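PDB 6SKY: Serine/threonine-protein kinase Tel1 from Chaetomium thermophilum, which is a PI3/PI4-family protein kinase that phosphorylates serine and threonine residues with ATP, probably sensing DNA damage and switching on checkpoint signalling. Local coordinates for residues N1676-L1681 against G1691-A1696; R1781-I1786 against K1791-R1796. One frame throughout, in Å; residues are numbered along the deposited sequence.

Contact 1: residues N1676-L1681 against G1691-A1696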
loop_
_atom_site.group_PDB
_atom_site.type_symbol
_atom_site.label_atom_id
_atom_site.label_comp_id
_atom_site.label_asym_id
_atom_site.label_seq_id
_atom_site.Cartn_x
_atom_site.Cartn_y
_atom_site.Cartn_z
ATOM N N ASN A 1676 2.306 -63.221 -6.044
ATOM C CA ASN A 1676 3.295 -62.464 -6.799
ATOM C C ASN A 1676 4.593 -62.323 -6.023
ATOM O O ASN A 1676 5.681 -62.419 -6.601
ATOM C CB ASN A 1676 2.747 -61.093 -7.166
ATOM C CG ASN A 1676 1.717 -61.161 -8.252
ATOM O OD1 ASN A 1676 1.293 -62.237 -8.643
ATOM N ND2 ASN A 1676 1.306 -60.011 -8.747
ATOM N N LEU A 1677 4.504 -62.104 -4.711
ATOM C CA LEU A 1677 5.717 -62.011 -3.911
ATOM C C LEU A 1677 6.499 -63.314 -3.933
ATOM O O LEU A 1677 7.732 -63.302 -3.958
ATOM C CB LEU A 1677 5.378 -61.629 -2.479
ATOM C CG LEU A 1677 5.245 -60.147 -2.186
ATOM C CD1 LEU A 1677 5.061 -59.962 -0.717
ATOM C CD2 LEU A 1677 6.469 -59.434 -2.650
ATOM N N ILE A 1678 5.803 -64.446 -3.919
ATOM C CA ILE A 1678 6.485 -65.734 -3.923
ATOM C C ILE A 1678 7.015 -66.060 -5.309
ATOM O O ILE A 1678 8.106 -66.614 -5.450
ATOM C CB ILE A 1678 5.542 -66.829 -3.403
ATOM C CG1 ILE A 1678 5.278 -66.633 -1.916
ATOM C CG2 ILE A 1678 6.129 -68.186 -3.635
ATOM C CD1 ILE A 1678 4.225 -67.543 -1.370
ATOM N N LYS A 1679 6.267 -65.714 -6.352
ATOM C CA LYS A 1679 6.722 -65.963 -7.711
ATOM C C LYS A 1679 7.977 -65.170 -8.028
ATOM O O LYS A 1679 8.876 -65.673 -8.708
ATOM C CB LYS A 1679 5.620 -65.616 -8.701
ATOM C CG LYS A 1679 6.027 -65.778 -10.135
ATOM C CD LYS A 1679 5.018 -65.141 -11.056
ATOM C CE LYS A 1679 4.997 -63.644 -10.878
ATOM N NZ LYS A 1679 3.975 -63.007 -11.741
ATOM N N SER A 1680 8.063 -63.928 -7.552
ATOM C CA SER A 1680 9.257 -63.143 -7.826
ATOM C C SER A 1680 10.506 -63.736 -7.195
ATOM O O SER A 1680 11.613 -63.341 -7.567
ATOM C CB SER A 1680 9.074 -61.714 -7.339
ATOM O OG SER A 1680 9.333 -61.623 -5.954
ATOM N N LEU A 1681 10.361 -64.671 -6.259
ATOM C CA LEU A 1681 11.508 -65.307 -5.631
ATOM C C LEU A 1681 12.097 -66.427 -6.471
ATOM O O LEU A 1681 13.244 -66.816 -6.241
ATOM C CB LEU A 1681 11.113 -65.864 -4.270
ATOM C CG LEU A 1681 11.651 -65.142 -3.053
ATOM C CD1 LEU A 1681 11.406 -63.669 -3.193
ATOM C CD2 LEU A 1681 10.967 -65.687 -1.830
ATOM N N GLY A 1691 14.470 -72.553 -4.469
ATOM C CA GLY A 1691 13.948 -73.856 -4.091
ATOM C C GLY A 1691 12.789 -73.752 -3.121
ATOM O O GLY A 1691 11.769 -74.429 -3.277
ATOM N N LEU A 1692 12.934 -72.901 -2.104
ATOM C CA LEU A 1692 11.831 -72.649 -1.179
ATOM C C LEU A 1692 10.605 -72.119 -1.910
ATOM O O LEU A 1692 9.479 -72.542 -1.635
ATOM C CB LEU A 1692 12.267 -71.665 -0.100
ATOM C CG LEU A 1692 13.235 -72.174 0.956
ATOM C CD1 LEU A 1692 13.856 -71.021 1.690
ATOM C CD2 LEU A 1692 12.516 -73.074 1.921
ATOM N N ALA A 1693 10.806 -71.194 -2.846
ATOM C CA ALA A 1693 9.677 -70.617 -3.563
ATOM C C ALA A 1693 8.985 -71.646 -4.446
ATOM O O ALA A 1693 7.752 -71.680 -4.513
ATOM C CB ALA A 1693 10.144 -69.427 -4.393
ATOM N N GLU A 1694 9.752 -72.492 -5.131
ATOM C CA GLU A 1694 9.138 -73.521 -5.962
ATOM C C GLU A 1694 8.402 -74.551 -5.114
ATOM O O GLU A 1694 7.332 -75.029 -5.502
ATOM C CB GLU A 1694 10.198 -74.183 -6.834
ATOM C CG GLU A 1694 10.667 -73.308 -7.972
ATOM C CD GLU A 1694 11.914 -73.829 -8.665
ATOM O OE1 GLU A 1694 12.240 -73.316 -9.753
ATOM O OE2 GLU A 1694 12.569 -74.740 -8.124
ATOM N N ALA A 1695 8.942 -74.886 -3.943
ATOM C CA ALA A 1695 8.239 -75.794 -3.046
ATOM C C ALA A 1695 6.915 -75.198 -2.590
ATOM O O ALA A 1695 5.874 -75.872 -2.606
ATOM C CB ALA A 1695 9.121 -76.120 -1.845
ATOM N N ALA A 1696 6.940 -73.930 -2.172
ATOM C CA ALA A 1696 5.721 -73.259 -1.740
ATOM C C ALA A 1696 4.686 -73.228 -2.850
ATOM O O ALA A 1696 3.509 -73.520 -2.624
ATOM C CB ALA A 1696 6.044 -71.847 -1.271
#
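No aromatic ring lies between Ile1678 and Ala1693; the only flat groups in the contact are backbone carbonyls. Ala1693 CB lies 3.6 Å from Ile1678 O, an oxygen that also accepts the backbone N-H of Leu1681 from its own helix. In the reverse sense, Ile1678 CG2 comes within 4.0 Å of Ala1693 O. The Ala1693 methyl thus sits against backbone and side chain together, with Leu1681 CB 3.7 Å from its CB. One turn further along, Ala1696 CB is 4.4 Å from Ile1678 CG2, so this single branch of the isoleucine meets the methyls of two alanines on one side of their helix. It reaches them because CG2 stands anti to the backbone N, while CG1 lies beside that nitrogen. No hydrogen bond crosses the interface, and all four touching residues are buried. With the small alanines turned inward, the axes of the two short segments approach to 8.5 Å and run 135° apart, nearer antiparallel than parallel. Close packing of sequential helices joined by a short turn is characteristic of the helical hairpins that build an alpha solenoid.

Contact 2: residues R1781-I1786 against K1791-R1796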
loop_
_atom_site.group_PDB
_atom_site.type_symbol
_atom_site.label_atom_id
_atom_site.label_comp_id
_atom_site.label_asym_id
_atom_site.label_seq_id
_atom_site.Cartn_x
_atom_site.Cartn_y
_atom_site.Cartn_z
ATOM N N ARG A 1781 0.270 -71.348 5.226
ATOM C CA ARG A 1781 0.920 -72.504 5.822
ATOM C C ARG A 1781 2.326 -72.696 5.278
ATOM O O ARG A 1781 3.196 -73.217 5.981
ATOM C CB ARG A 1781 0.075 -73.744 5.567
ATOM C CG ARG A 1781 0.494 -74.965 6.334
ATOM C CD ARG A 1781 -0.029 -76.186 5.627
ATOM N NE ARG A 1781 -1.415 -76.009 5.223
ATOM C CZ ARG A 1781 -2.003 -76.718 4.270
ATOM N NH1 ARG A 1781 -1.319 -77.644 3.619
ATOM N NH2 ARG A 1781 -3.273 -76.498 3.965
ATOM N N VAL A 1782 2.569 -72.273 4.042
ATOM C CA VAL A 1782 3.845 -72.485 3.377
ATOM C C VAL A 1782 4.755 -71.286 3.588
ATOM O O VAL A 1782 5.849 -71.218 3.022
ATOM C CB VAL A 1782 3.632 -72.742 1.880
ATOM C CG1 VAL A 1782 2.603 -73.817 1.680
ATOM C CG2 VAL A 1782 3.193 -71.477 1.211
ATOM N N LEU A 1783 4.313 -70.332 4.384
ATOM C CA LEU A 1783 5.059 -69.094 4.556
ATOM C C LEU A 1783 6.216 -69.165 5.549
ATOM O O LEU A 1783 7.297 -68.672 5.224
ATOM C CB LEU A 1783 4.123 -67.957 4.959
ATOM C CG LEU A 1783 3.516 -67.163 3.805
ATOM C CD1 LEU A 1783 2.857 -65.926 4.342
ATOM C CD2 LEU A 1783 4.561 -66.798 2.783
ATOM N N PRO A 1784 6.056 -69.724 6.750
ATOM C CA PRO A 1784 7.085 -69.555 7.791
ATOM C C PRO A 1784 8.488 -69.897 7.311
ATOM O O PRO A 1784 9.442 -69.185 7.667
ATOM C CB PRO A 1784 6.615 -70.503 8.900
ATOM C CG PRO A 1784 5.167 -70.532 8.744
ATOM C CD PRO A 1784 4.901 -70.471 7.278
ATOM N N PRO A 1785 8.681 -70.955 6.500
ATOM C CA PRO A 1785 10.014 -71.147 5.902
ATOM C C PRO A 1785 10.527 -69.928 5.161
ATOM O O PRO A 1785 11.621 -69.439 5.462
ATOM C CB PRO A 1785 9.794 -72.331 4.961
ATOM C CG PRO A 1785 8.740 -73.093 5.587
ATOM C CD PRO A 1785 7.813 -72.108 6.200
ATOM N N ILE A 1786 9.752 -69.414 4.204
ATOM C CA ILE A 1786 10.194 -68.279 3.400
ATOM C C ILE A 1786 10.397 -67.048 4.267
ATOM O O ILE A 1786 11.346 -66.285 4.072
ATOM C CB ILE A 1786 9.187 -68.007 2.273
ATOM C CG1 ILE A 1786 8.951 -69.268 1.460
ATOM C CG2 ILE A 1786 9.693 -66.927 1.376
ATOM C CD1 ILE A 1786 8.038 -69.058 0.306
ATOM N N LYS A 1791 15.610 -62.811 3.121
ATOM C CA LYS A 1791 15.843 -61.538 3.784
ATOM C C LYS A 1791 14.991 -60.449 3.147
ATOM O O LYS A 1791 14.957 -60.315 1.923
ATOM C CB LYS A 1791 17.319 -61.164 3.701
ATOM C CG LYS A 1791 17.603 -59.695 3.909
ATOM C CD LYS A 1791 19.072 -59.390 3.680
ATOM C CE LYS A 1791 19.358 -57.910 3.835
ATOM N NZ LYS A 1791 20.816 -57.617 3.778
ATOM N N GLY A 1792 14.313 -59.671 3.983
ATOM C CA GLY A 1792 13.474 -58.599 3.501
ATOM C C GLY A 1792 12.143 -59.029 2.942
ATOM O O GLY A 1792 11.430 -58.195 2.383
ATOM N N PHE A 1793 11.786 -60.303 3.068
ATOM C CA PHE A 1793 10.505 -60.778 2.571
ATOM C C PHE A 1793 9.377 -60.464 3.534
ATOM O O PHE A 1793 8.249 -60.209 3.100
ATOM C CB PHE A 1793 10.576 -62.280 2.323
ATOM C CG PHE A 1793 9.341 -62.858 1.715
ATOM C CD1 PHE A 1793 9.128 -62.786 0.360
ATOM C CD2 PHE A 1793 8.412 -63.503 2.492
ATOM C CE1 PHE A 1793 8.007 -63.325 -0.199
ATOM C CE2 PHE A 1793 7.290 -64.042 1.930
ATOM C CZ PHE A 1793 7.088 -63.952 0.586
ATOM N N ALA A 1794 9.662 -60.469 4.834
ATOM C CA ALA A 1794 8.618 -60.248 5.825
ATOM C C ALA A 1794 8.079 -58.831 5.757
ATOM O O ALA A 1794 6.874 -58.616 5.897
ATOM C CB ALA A 1794 9.150 -60.548 7.216
ATOM N N GLU A 1795 8.947 -57.849 5.537
ATOM C CA GLU A 1795 8.469 -56.481 5.406
ATOM C C GLU A 1795 7.631 -56.292 4.153
ATOM O O GLU A 1795 6.697 -55.486 4.155
ATOM C CB GLU A 1795 9.640 -55.510 5.405
ATOM C CG GLU A 1795 10.289 -55.338 6.758
ATOM C CD GLU A 1795 11.348 -56.379 7.039
ATOM O OE1 GLU A 1795 12.034 -56.804 6.086
ATOM O OE2 GLU A 1795 11.501 -56.772 8.215
ATOM N N ARG A 1796 7.942 -57.004 3.074
ATOM C CA ARG A 1796 7.144 -56.870 1.865
ATOM C C ARG A 1796 5.825 -57.614 1.970
ATOM O O ARG A 1796 4.863 -57.247 1.293
ATOM C CB ARG A 1796 7.921 -57.368 0.647
ATOM C CG ARG A 1796 9.297 -56.775 0.515
ATOM C CD ARG A 1796 9.718 -56.616 -0.931
ATOM N NE ARG A 1796 9.666 -57.859 -1.690
ATOM C CZ ARG A 1796 10.614 -58.791 -1.676
ATOM N NH1 ARG A 1796 11.693 -58.633 -0.926
ATOM N NH2 ARG A 1796 10.478 -59.890 -2.406
#
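Ile1786 and Phe1793 meet between two consecutive helices, 1783-1789 and 1793-1808, an arrangement consistent with the alpha-solenoid character of this helical region. The helices are joined by a very short loop, in which Gly1792 has a positive phi of 77°. The principal interaction is a CH-pi contact. Ile1786 CG2 lies over one face of the Phe1793 ring, 3.8 Å from its centroid and only 13° off the ring normal, so the methyl carbon sits almost directly above the middle of the ring. Phe1793 reaches this place with CG anti to its backbone N (chi1 -176°), which, with CB already directed at the other segment, lays the ring against Ile1786.

No hydrogen bond crosses between the segments; the polar interactions nearby lie within helix 1783-1789. Pro1784 and Pro1785 fall in its first turn, where the missing N-H costs no helical bond, and the carbonyl oxygens of both are bonded to Ser1788 OG.

Apolar packing at the rim of the ring adds the remaining interaction. Leu1677 of helix 1670-1684 and Leu1787 also touch Phe1793, placing it in a buried cluster. Leu1783, one turn before Ile1786, extends its side chain until CD2 is near the ring plane at an edge, the two side chains crossing at about a right angle. Isoleucine on the face and leucine at the edge thus hold the ring from two directions, and at that edge Leu1783 CD2 approaches Phe1793 CE2 to 4.0 Å.

Contact 1 precedes contact 2 along the chain, and their centres are 10 Å apart. Contact 1 joins helices 1670-1684 and 1687-1706, contact 2 helices 1783-1789 and 1793-1808, and the two pairs pack directly on each other. Leu1681 CD2 touches Ile1786 CG2 at 3.7 Å, while Ala1696 CB lies 3.8 Å from Ile1786 CD1, so Ile1786 bridges both helices of the earlier pair. Leu1677 meets Arg1796 as well. Separated by some 85 residues of sequence, the pairs thereby pack into a shared, largely apolar interface in this helical region, away from the nucleotide and magnesium sites.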